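Local coordinates for protein hydrazine synthase subunit alpha (Candidatus Kuenenia stuttgartiensis, PDB 5C2V) that forms hydrazine from hydroxylamine and ammonia, the second half-reaction of the hydrazine synthase complex, which condenses nitric oxide with ammonium, at residues D[27-32]-D[62-67]; D[34-39]-D[58-63]; D[79-84]-D[92-97]. All blocks are in the same frame, centred on the assembly; numbering follows the deposited sequence.

Interaction 1 of 3, residues D[27-32]-D[62-67]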
# COMPACT_ATOMS: atom_id res chain seq x y z
N GLY D 27 -4.73 -44.58 -11.46
CA GLY D 27 -5.28 -45.79 -10.88
C GLY D 27 -6.11 -45.47 -9.65
O GLY D 27 -6.08 -44.34 -9.16
N PRO D 28 -6.86 -46.46 -9.15
CA PRO D 28 -7.70 -46.28 -7.95
C PRO D 28 -6.87 -45.99 -6.70
O PRO D 28 -5.73 -46.45 -6.60
CB PRO D 28 -8.42 -47.63 -7.82
CG PRO D 28 -8.34 -48.25 -9.18
CD PRO D 28 -7.02 -47.80 -9.74
N VAL D 29 -7.44 -45.24 -5.76
CA VAL D 29 -6.75 -44.94 -4.51
C VAL D 29 -7.45 -45.58 -3.32
O VAL D 29 -8.52 -45.13 -2.90
CB VAL D 29 -6.67 -43.41 -4.28
CG1 VAL D 29 -6.03 -43.11 -2.93
CG2 VAL D 29 -5.90 -42.74 -5.41
N SER D 30 -6.85 -46.63 -2.77
CA SER D 30 -7.40 -47.28 -1.58
C SER D 30 -6.70 -46.91 -0.28
O SER D 30 -7.15 -47.29 0.80
CB SER D 30 -7.36 -48.80 -1.76
OG SER D 30 -6.02 -49.27 -1.87
N GLN D 31 -5.61 -46.15 -0.36
CA GLN D 31 -4.79 -45.87 0.82
C GLN D 31 -4.11 -44.50 0.75
O GLN D 31 -3.79 -44.01 -0.33
CB GLN D 31 -3.72 -46.96 1.01
CG GLN D 31 -4.25 -48.31 1.48
CD GLN D 31 -3.15 -49.31 1.77
OE1 GLN D 31 -1.97 -49.02 1.60
NE2 GLN D 31 -3.54 -50.50 2.21
N ILE D 32 -3.90 -43.88 1.91
CA ILE D 32 -3.26 -42.57 1.96
C ILE D 32 -2.21 -42.48 3.06
O ILE D 32 -2.32 -43.12 4.11
CB ILE D 32 -4.29 -41.43 2.17
CG1 ILE D 32 -5.01 -41.59 3.52
CG2 ILE D 32 -5.30 -41.39 1.03
CD1 ILE D 32 -5.96 -40.47 3.84
N PHE D 62 -3.03 -45.04 6.14
CA PHE D 62 -4.44 -45.28 6.45
C PHE D 62 -5.20 -45.84 5.25
O PHE D 62 -5.11 -45.31 4.14
CB PHE D 62 -5.09 -43.98 6.93
CG PHE D 62 -6.58 -44.07 7.12
CD1 PHE D 62 -7.10 -44.66 8.26
CD2 PHE D 62 -7.44 -43.55 6.18
CE1 PHE D 62 -8.47 -44.75 8.44
CE2 PHE D 62 -8.81 -43.63 6.35
CZ PHE D 62 -9.33 -44.23 7.48
N ASP D 63 -5.94 -46.91 5.48
CA ASP D 63 -6.75 -47.54 4.44
C ASP D 63 -8.16 -46.95 4.44
O ASP D 63 -8.82 -46.93 5.47
CB ASP D 63 -6.79 -49.06 4.63
CG ASP D 63 -7.50 -49.77 3.50
OD1 ASP D 63 -8.74 -49.91 3.56
OD2 ASP D 63 -6.81 -50.20 2.54
N LEU D 64 -8.60 -46.50 3.27
CA LEU D 64 -9.88 -45.80 3.16
C LEU D 64 -11.08 -46.74 3.25
O LEU D 64 -12.22 -46.29 3.38
CB LEU D 64 -9.93 -45.02 1.84
CG LEU D 64 -8.75 -44.09 1.55
CD1 LEU D 64 -8.95 -43.35 0.24
CD2 LEU D 64 -8.52 -43.12 2.70
N ASN D 65 -10.82 -48.04 3.17
CA ASN D 65 -11.88 -49.03 3.20
C ASN D 65 -11.94 -49.78 4.53
O ASN D 65 -12.94 -49.71 5.25
CB ASN D 65 -11.71 -50.02 2.05
CG ASN D 65 -11.88 -49.37 0.69
OD1 ASN D 65 -12.99 -49.20 0.20
ND2 ASN D 65 -10.76 -48.99 0.07
N THR D 66 -10.86 -50.49 4.86
CA THR D 66 -10.79 -51.25 6.10
C THR D 66 -10.67 -50.35 7.33
O THR D 66 -10.72 -50.84 8.46
CB THR D 66 -9.60 -52.23 6.08
OG1 THR D 66 -8.37 -51.50 6.07
CG2 THR D 66 -9.66 -53.13 4.86
N LYS D 67 -10.48 -49.06 7.10
CA LYS D 67 -10.39 -48.04 8.15
C LYS D 67 -9.22 -48.31 9.11
O LYS D 67 -9.23 -47.84 10.25
CB LYS D 67 -11.70 -47.97 8.95
CG LYS D 67 -12.97 -47.99 8.11
CD LYS D 67 -13.19 -46.68 7.37
CE LYS D 67 -14.54 -46.69 6.66
NZ LYS D 67 -14.82 -45.40 5.98
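Ile32 and Phe62 face each other as an antiparallel hydrogen-bonded pair. Ile32 N gives its hydrogen to Phe62 O (2.9 Å), and Phe62 N returns one to Ile32 O (2.9 Å). One residue on, where strand 31-37 begins and 58-63 ends, Gln31 and Asp63 form a non-hydrogen-bonded pair, and beyond it Leu64 N still reaches Ser30 O at 3.0 Å.

The side chains divide between two faces. On one, Ile32 and Phe62 run alongside each other, and Ile32 CG1 lies at the edge of the aromatic ring, 4.1 Å from Phe62 CD2. Leu64 comes across Ile32 at about a right angle, bringing its CD2 branch to 3.9 Å from Ile32 CD1; its other branch, CD1, rests beside Val29. A leucine suits this place because its two methyls can meet Ile32 and Val29 separately. On the other face, Gln31 NE2 makes a weak, 3.3 Å hydrogen bond to Asp63 OD2, with the amide and carboxylate planes 81° apart.

The second carboxylate oxygen has a different task. With Asp63 CG anti to the backbone N (chi1 -174°), OD1 turns back over the following residues. It accepts from Thr66 N at 2.6 Å, nearly along its C-O bond, and from Asn65 N, which lies above the carboxylate plane. This is an Asx turn and Asx motif, for which aspartate is well suited, and it shapes the chain as it leaves the strand.

The contact lies where the two central strands of a propeller blade, 31-37 and 58-63, pass into loop and turn. Strand 31-37 runs between 58-63 and 381-387: Gln31 pairs through its backbone with Val388, Val29 and Ile32 touch Pro387, and the Phe62 ring meets that of Tyr375.

Interaction 2 of 3, residues D[34-39]-D[58-63]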
# COMPACT_ATOMS: atom_id res chain seq x y z
N PHE D 34 -0.19 -39.79 5.66
CA PHE D 34 -0.24 -38.43 6.20
C PHE D 34 0.49 -38.27 7.53
O PHE D 34 0.79 -39.25 8.21
CB PHE D 34 -1.70 -37.96 6.35
CG PHE D 34 -2.52 -38.78 7.30
CD1 PHE D 34 -2.62 -38.43 8.63
CD2 PHE D 34 -3.21 -39.89 6.85
CE1 PHE D 34 -3.38 -39.18 9.51
CE2 PHE D 34 -3.97 -40.65 7.72
CZ PHE D 34 -4.06 -40.29 9.05
N THR D 35 0.78 -37.02 7.87
CA THR D 35 1.53 -36.68 9.07
C THR D 35 0.60 -36.31 10.23
O THR D 35 -0.34 -35.53 10.06
CB THR D 35 2.50 -35.51 8.82
OG1 THR D 35 3.34 -35.81 7.70
CG2 THR D 35 3.35 -35.24 10.05
N GLN D 36 0.88 -36.88 11.39
CA GLN D 36 0.19 -36.53 12.63
C GLN D 36 1.15 -35.82 13.58
O GLN D 36 2.21 -36.36 13.91
CB GLN D 36 -0.40 -37.77 13.30
CG GLN D 36 -1.55 -38.40 12.54
CD GLN D 36 -2.13 -39.60 13.27
OE1 GLN D 36 -1.43 -40.30 14.00
NE2 GLN D 36 -3.42 -39.84 13.08
N SER D 37 0.77 -34.63 14.01
CA SER D 37 1.60 -33.84 14.92
C SER D 37 0.88 -33.59 16.23
O SER D 37 -0.34 -33.45 16.24
CB SER D 37 2.00 -32.52 14.26
OG SER D 37 2.82 -32.73 13.13
N PRO D 38 1.62 -33.53 17.35
CA PRO D 38 0.98 -33.20 18.63
C PRO D 38 0.37 -31.81 18.56
O PRO D 38 0.93 -30.96 17.85
CB PRO D 38 2.14 -33.25 19.63
CG PRO D 38 3.21 -34.05 18.95
CD PRO D 38 3.06 -33.76 17.49
N ARG D 39 -0.72 -31.54 19.27
CA ARG D 39 -1.26 -30.19 19.19
C ARG D 39 -0.60 -29.39 20.29
O ARG D 39 -0.98 -29.45 21.46
CB ARG D 39 -2.78 -30.20 19.36
CG ARG D 39 -3.50 -31.29 18.58
CD ARG D 39 -4.93 -31.48 19.08
NE ARG D 39 -5.65 -30.21 19.15
CZ ARG D 39 -6.90 -30.09 19.58
NH1 ARG D 39 -7.57 -31.16 19.98
NH2 ARG D 39 -7.49 -28.90 19.60
N ARG D 58 4.48 -38.22 13.84
CA ARG D 58 4.65 -39.50 13.18
C ARG D 58 3.99 -39.52 11.80
O ARG D 58 3.00 -38.84 11.57
CB ARG D 58 4.07 -40.62 14.05
CG ARG D 58 2.57 -40.52 14.25
CD ARG D 58 2.10 -41.46 15.35
NE ARG D 58 0.64 -41.58 15.37
CZ ARG D 58 -0.04 -42.25 16.29
NH1 ARG D 58 0.60 -42.85 17.29
NH2 ARG D 58 -1.36 -42.31 16.23
N ILE D 59 4.57 -40.30 10.89
CA ILE D 59 3.98 -40.49 9.57
C ILE D 59 3.21 -41.80 9.54
O ILE D 59 3.75 -42.85 9.91
CB ILE D 59 5.04 -40.48 8.46
CG1 ILE D 59 5.83 -39.17 8.48
CG2 ILE D 59 4.40 -40.70 7.10
CD1 ILE D 59 6.85 -39.06 7.39
N VAL D 60 1.96 -41.75 9.10
CA VAL D 60 1.10 -42.93 9.17
C VAL D 60 0.41 -43.26 7.84
O VAL D 60 0.20 -42.39 6.99
CB VAL D 60 0.01 -42.76 10.24
CG1 VAL D 60 0.64 -42.69 11.63
CG2 VAL D 60 -0.81 -41.51 9.97
N LEU D 61 0.08 -44.54 7.69
CA LEU D 61 -0.64 -45.05 6.53
C LEU D 61 -2.05 -45.47 6.92
O LEU D 61 -2.25 -46.17 7.92
CB LEU D 61 0.11 -46.23 5.91
CG LEU D 61 -0.56 -46.96 4.74
CD1 LEU D 61 -0.83 -46.01 3.59
CD2 LEU D 61 0.30 -48.13 4.29
N PHE D 62 -3.03 -45.04 6.14
CA PHE D 62 -4.44 -45.28 6.45
C PHE D 62 -5.20 -45.84 5.25
O PHE D 62 -5.11 -45.31 4.14
CB PHE D 62 -5.09 -43.98 6.93
CG PHE D 62 -6.58 -44.07 7.12
CD1 PHE D 62 -7.10 -44.66 8.26
CD2 PHE D 62 -7.44 -43.55 6.18
CE1 PHE D 62 -8.47 -44.75 8.44
CE2 PHE D 62 -8.81 -43.63 6.35
CZ PHE D 62 -9.33 -44.23 7.48
N ASP D 63 -5.94 -46.91 5.48
CA ASP D 63 -6.75 -47.54 4.44
C ASP D 63 -8.16 -46.95 4.44
O ASP D 63 -8.82 -46.93 5.47
CB ASP D 63 -6.79 -49.06 4.63
CG ASP D 63 -7.50 -49.77 3.50
OD1 ASP D 63 -8.74 -49.91 3.56
OD2 ASP D 63 -6.81 -50.20 2.54
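A blade of the six-bladed beta-propeller supplies this contact: strands 31-37 and 58-63 are antiparallel neighbours. Phe34 N bonds to Val60 O and Val60 N to Phe34 O, both at 2.9 Å, and the same ladder repeats at Gln36 and Arg58.

On the face carrying Phe34, Gln36, Arg58 and Val60, the polar pair is the striking feature. The Gln36 and Arg58 chains run alongside each other in one direction, their amide and guanidinium planes 22° apart. Both Arg58 NE (2.8 Å) and Arg58 NH2 (3.0 Å) donate to the one oxygen, Gln36 OE1, which sits at the edge of the guanidinium, in its plane. Two donors on a single acceptor should fix the rotation of the arginine tip, leaving NH1 to make a weak hydrogen bond to bound trimethyl glycine. The amide suits its buried place because its nitrogen can serve a second partner: Gln36 NE2 bonds weakly to Asp382, a calcium ligand.

Next to this pair the chemistry turns apolar. Val60 CG2 sits over one face of the Phe34 ring in a CH-pi contact, 3.6 Å from the centroid. With chi1 at 62°, the ring swings across the strand toward Val60, and its CE2 comes 3.6 Å from Phe62 CB.

Thr35 and Ile59 occupy the opposite face, where they pack on Pro82 of the next blade's strand 76-84; Thr35 OG1 also bonds to Gln384. Strand 381-387 flanks 31-37, pairing a late strand with early ones as in the velcro closure of propellers, while 69-71 borders 58-63.

Interaction 3 of 3, residues D[79-84]-D[92-97]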
# COMPACT_ATOMS: atom_id res chain seq x y z
N ALA D 79 8.97 -37.23 12.55
CA ALA D 79 8.89 -37.58 11.14
C ALA D 79 7.74 -36.85 10.45
O ALA D 79 6.63 -36.78 10.98
CB ALA D 79 8.74 -39.07 10.97
N PHE D 80 8.01 -36.32 9.26
CA PHE D 80 7.02 -35.52 8.54
C PHE D 80 7.40 -35.35 7.06
O PHE D 80 8.38 -35.92 6.59
CB PHE D 80 6.86 -34.15 9.20
CG PHE D 80 8.14 -33.36 9.30
CD1 PHE D 80 9.06 -33.63 10.31
CD2 PHE D 80 8.43 -32.35 8.40
CE1 PHE D 80 10.24 -32.91 10.40
CE2 PHE D 80 9.60 -31.63 8.49
CZ PHE D 80 10.51 -31.91 9.49
N ASP D 81 6.59 -34.57 6.35
CA ASP D 81 6.78 -34.29 4.92
C ASP D 81 6.83 -35.54 4.04
O ASP D 81 7.88 -35.85 3.46
CB ASP D 81 8.05 -33.47 4.70
CG ASP D 81 7.88 -32.01 5.07
OD1 ASP D 81 6.73 -31.52 5.03
OD2 ASP D 81 8.88 -31.35 5.40
N PRO D 82 5.70 -36.26 3.92
CA PRO D 82 5.66 -37.44 3.05
C PRO D 82 5.63 -37.09 1.57
O PRO D 82 4.92 -36.17 1.17
CB PRO D 82 4.34 -38.13 3.46
CG PRO D 82 3.87 -37.42 4.70
CD PRO D 82 4.42 -36.04 4.60
N CYS D 83 6.40 -37.81 0.76
CA CYS D 83 6.28 -37.72 -0.70
C CYS D 83 6.39 -39.10 -1.33
O CYS D 83 7.41 -39.77 -1.18
CB CYS D 83 7.35 -36.78 -1.27
SG CYS D 83 7.14 -36.40 -3.03
N THR D 84 5.36 -39.52 -2.06
CA THR D 84 5.33 -40.86 -2.63
C THR D 84 6.18 -40.98 -3.89
O THR D 84 6.34 -40.01 -4.63
CB THR D 84 3.89 -41.32 -2.95
OG1 THR D 84 3.37 -40.52 -4.02
CG2 THR D 84 3.00 -41.17 -1.73
N ALA D 92 9.54 -40.85 0.34
CA ALA D 92 10.62 -40.13 1.00
C ALA D 92 10.04 -39.12 1.98
O ALA D 92 8.91 -38.67 1.82
CB ALA D 92 11.51 -39.44 -0.02
N PHE D 93 10.82 -38.77 2.99
CA PHE D 93 10.35 -37.86 4.03
C PHE D 93 11.48 -37.19 4.79
O PHE D 93 12.66 -37.46 4.54
CB PHE D 93 9.44 -38.61 5.01
CG PHE D 93 10.14 -39.72 5.76
CD1 PHE D 93 10.33 -40.96 5.18
CD2 PHE D 93 10.60 -39.51 7.05
CE1 PHE D 93 10.97 -41.97 5.88
CE2 PHE D 93 11.24 -40.52 7.75
CZ PHE D 93 11.43 -41.75 7.16
N ALA D 94 11.12 -36.32 5.72
CA ALA D 94 12.07 -35.70 6.62
C ALA D 94 11.88 -36.28 8.01
O ALA D 94 10.74 -36.45 8.46
CB ALA D 94 11.91 -34.19 6.64
N GLY D 95 12.97 -36.59 8.69
CA GLY D 95 12.86 -37.23 9.99
C GLY D 95 14.02 -37.03 10.95
O GLY D 95 15.15 -36.73 10.54
N VAL D 96 13.73 -37.18 12.23
CA VAL D 96 14.75 -37.18 13.27
C VAL D 96 14.79 -38.55 13.92
O VAL D 96 13.86 -38.95 14.62
CB VAL D 96 14.48 -36.10 14.34
CG1 VAL D 96 15.62 -36.06 15.34
CG2 VAL D 96 14.28 -34.75 13.70
N HIS D 97 15.88 -39.28 13.69
CA HIS D 97 16.03 -40.63 14.23
C HIS D 97 16.12 -40.60 15.75
O HIS D 97 16.67 -39.66 16.32
CB HIS D 97 17.26 -41.30 13.63
CG HIS D 97 17.26 -42.80 13.76
ND1 HIS D 97 16.10 -43.52 13.94
CD2 HIS D 97 18.27 -43.69 13.72
CE1 HIS D 97 16.40 -44.81 14.02
NE2 HIS D 97 17.70 -44.94 13.89
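Segments 79-84 and 92-97, from strands 76-84 and 90-97, run almost exactly antiparallel, 173° between their directions, in a beta hairpin that provides two adjacent strands of a propeller blade. The ladder is interrupted by a beta bulge. Phe80 N bonds to Ala94 O and Ala94 N to Phe80 O, then the register slips by one, so that Cys83 N meets Ala92 O at 2.9 Å. The slip occurs at Asp81, whose phi is positive (56°), and Pro82, which has no backbone N-H to offer the ladder.

Around the bulge the packing is tailored by size. Ala94 CB lies over one face of the Phe80 ring, 4.1 Å from its centroid, a CH-pi contact that a small side chain allows. Ala79 CB comes to 4.3 Å from Phe93 CE2, and Gly95, having no side chain, leaves room for that ring next to it. Phe93 also packs edge-to-face with Phe76 and touches Ile59 of strand 58-63.

Asp81 is buried, and its charge is answered beyond the hairpin: OD2 accepts a hydrogen bond from Ser127 N and forms a salt bridge with Arg126 NE.

How the interactions relate
Interactions 1 and 2 join the same two strands, 31-37 and 58-63, and share Phe62 and Asp63; their centres are 15 Å apart. Interaction 1 is the partly buried end, where the strands give way to loops and turns, while interaction 2 is buried and leads to bound trimethyl glycine. Interaction 3 is equally buried but belongs to the next blade. Its centre is 11 Å from that of interaction 2, and Ile59 bridges them: CD1 is 3.5 Å from Phe93 CB. Polarity follows place: a weak amide-carboxylate pair at the partly exposed strand end, an arginine-glutamine grip near the ligand, and small residues against aromatic rings within the hairpin.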